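Local atomic coordinates of TRAP dicarboxylate transporter, DctP subunit (Sulfurospirillum deleyianum, PDB entry 4OVS), a protein that binds succinate in the periplasm and probably delivers it, as the solute-binding subunit, to a TRAP-type dicarboxylate transporter. Residues A[148-153]-A[227-232]. Numbering follows the deposited sequence.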
loop_
_atom_site.group_PDB
_atom_site.type_symbol
_atom_site.label_atom_id
_atom_site.label_comp_id
_atom_site.label_asym_id
_atom_site.label_seq_id
_atom_site.Cartn_x
_atom_site.Cartn_y
_atom_site.Cartn_z
ATOM N N LYS A 148 4.882 7.675 -1.746
ATOM C CA LYS A 148 3.605 8.359 -1.641
ATOM C C LYS A 148 3.775 9.856 -1.926
ATOM O O LYS A 148 4.839 10.424 -1.652
ATOM C CB LYS A 148 3.031 8.182 -0.238
ATOM C CG LYS A 148 2.602 6.771 0.117
ATOM C CD LYS A 148 1.896 6.742 1.476
ATOM C CE LYS A 148 2.830 7.246 2.570
ATOM N NZ LYS A 148 2.336 6.940 3.933
ATOM N N HIS A 149 2.705 10.494 -2.418
ATOM C CA HIS A 149 2.746 11.918 -2.798
ATOM C C HIS A 149 1.530 12.652 -2.296
ATOM O O HIS A 149 0.435 12.108 -2.303
ATOM C CB HIS A 149 2.776 12.039 -4.311
ATOM C CG HIS A 149 3.859 11.244 -4.932
ATOM N ND1 HIS A 149 5.185 11.579 -4.791
ATOM C CD2 HIS A 149 3.830 10.093 -5.641
ATOM C CE1 HIS A 149 5.929 10.668 -5.391
ATOM N NE2 HIS A 149 5.132 9.764 -5.926
ATOM N N LEU A 150 1.728 13.887 -1.853
ATOM C CA LEU A 150 0.661 14.670 -1.315
ATOM C C LEU A 150 -0.110 15.413 -2.420
ATOM O O LEU A 150 0.495 16.009 -3.323
ATOM C CB LEU A 150 1.241 15.712 -0.353
ATOM C CG LEU A 150 1.819 15.304 0.984
ATOM C CD1 LEU A 150 2.427 16.514 1.665
ATOM C CD2 LEU A 150 0.749 14.696 1.848
ATOM N N SER A 151 -1.433 15.413 -2.327
ATOM C CA SER A 151 -2.259 16.203 -3.231
ATOM C C SER A 151 -3.309 16.921 -2.438
ATOM O O SER A 151 -3.594 16.558 -1.300
ATOM C CB SER A 151 -2.960 15.295 -4.245
ATOM O OG SER A 151 -3.800 14.376 -3.580
ATOM N N SER A 152 -3.935 17.919 -3.056
ATOM C CA SER A 152 -4.948 18.700 -2.378
ATOM C C SER A 152 -5.893 19.328 -3.372
ATOM O O SER A 152 -5.570 19.451 -4.567
ATOM C CB SER A 152 -4.279 19.816 -1.574
ATOM O OG SER A 152 -5.224 20.674 -0.960
ATOM N N ASN A 153 -7.059 19.725 -2.862
ATOM C CA ASN A 153 -8.017 20.577 -3.577
ATOM C C ASN A 153 -8.000 22.006 -3.082
ATOM O O ASN A 153 -8.691 22.849 -3.619
ATOM C CB ASN A 153 -9.443 20.099 -3.347
ATOM C CG ASN A 153 -9.929 19.202 -4.430
ATOM O OD1 ASN A 153 -9.515 19.316 -5.583
ATOM N ND2 ASN A 153 -10.828 18.300 -4.077
ATOM N N THR A 227 1.900 17.171 -5.317
ATOM C CA THR A 227 3.292 17.436 -4.986
ATOM C C THR A 227 4.084 16.151 -4.912
ATOM O O THR A 227 3.739 15.227 -4.171
ATOM C CB THR A 227 3.404 18.214 -3.654
ATOM O OG1 THR A 227 2.804 19.491 -3.822
ATOM C CG2 THR A 227 4.825 18.422 -3.259
ATOM N N LEU A 228 5.153 16.077 -5.693
ATOM C CA LEU A 228 5.979 14.860 -5.713
ATOM C C LEU A 228 6.887 14.836 -4.474
ATOM O O LEU A 228 8.087 15.070 -4.528
ATOM C CB LEU A 228 6.748 14.745 -7.029
ATOM C CG LEU A 228 5.857 14.728 -8.281
ATOM C CD1 LEU A 228 6.650 14.694 -9.545
ATOM C CD2 LEU A 228 4.914 13.588 -8.304
ATOM N N SER A 229 6.256 14.569 -3.343
ATOM C CA SER A 229 6.904 14.636 -2.037
ATOM C C SER A 229 7.669 13.375 -1.643
ATOM O O SER A 229 8.629 13.442 -0.902
ATOM C CB SER A 229 5.853 14.935 -0.980
ATOM O OG SER A 229 4.767 14.048 -1.087
ATOM N N ASN A 230 7.247 12.215 -2.117
ATOM C CA ASN A 230 7.998 11.013 -1.805
ATOM C C ASN A 230 8.236 10.866 -0.319
ATOM O O ASN A 230 9.264 10.412 0.099
ATOM C CB ASN A 230 9.350 11.049 -2.523
ATOM C CG ASN A 230 9.213 10.844 -3.996
ATOM O OD1 ASN A 230 8.889 9.761 -4.448
ATOM N ND2 ASN A 230 9.437 11.894 -4.762
ATOM N N HIS A 231 7.254 11.214 0.487
ATOM C CA HIS A 231 7.538 11.451 1.887
ATOM C C HIS A 231 7.370 10.186 2.725
ATOM O O HIS A 231 7.842 10.133 3.845
ATOM C CB HIS A 231 6.635 12.565 2.378
ATOM C CG HIS A 231 5.200 12.204 2.296
ATOM N ND1 HIS A 231 4.441 12.413 1.166
ATOM C CD2 HIS A 231 4.406 11.555 3.175
ATOM C CE1 HIS A 231 3.219 11.954 1.374
ATOM N NE2 HIS A 231 3.178 11.421 2.581
ATOM N N GLY A 232 6.700 9.167 2.191
ATOM C CA GLY A 232 6.587 7.877 2.872
ATOM C C GLY A 232 6.371 6.760 1.853
ATOM O O GLY A 232 6.194 7.046 0.656
HETATM O O HOH W 1 7.584 8.458 -7.007
#
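H149 lies against the bend of 227-232, and its side chain runs past T227, L228, S229 and N230 in turn. CB comes to 3.3 Å from T227 O; with CG anti to the carbonyl carbon (chi1 -53°), the ring runs alongside N230. L228 CD2 sits over one ring face in a CH-pi contact, 4.2 Å from the centroid and offset toward the rim. S229 N lies at the ring edge on the ND1 side. CE1 comes to 3.2 Å from N230 OD1, the amide standing almost perpendicular to the imidazole. NE2 shares a water with N230 OD1. Trimming H149 to an alanine would probably leave L228 CD2 without the aromatic face beneath it and the water with one partner fewer. In the mixed sheet of this family 7 solute-binding protein, strand 137-152 pairs antiparallel with both 225-227 and 233-241, and the loop joining those two, with an inverse gamma turn centred on L228, supplies most of one side of the contact. T227 N binds L150 O almost straight (2.7 Å, 168°), and K148 N binds G232 O at 2.8 Å. S229 OG accepts from L150 N at 3.1 Å and hydrogen-bonds H231 ND1 in the imidazole plane. H231 CE1 packs on L150 CG and CD2, while H231 NE2 hydrogen-bonds E208 OE1. The K148 side chain, whose NZ forms a salt bridge with E208 OE2, lies about 7 Å from the bound succinate.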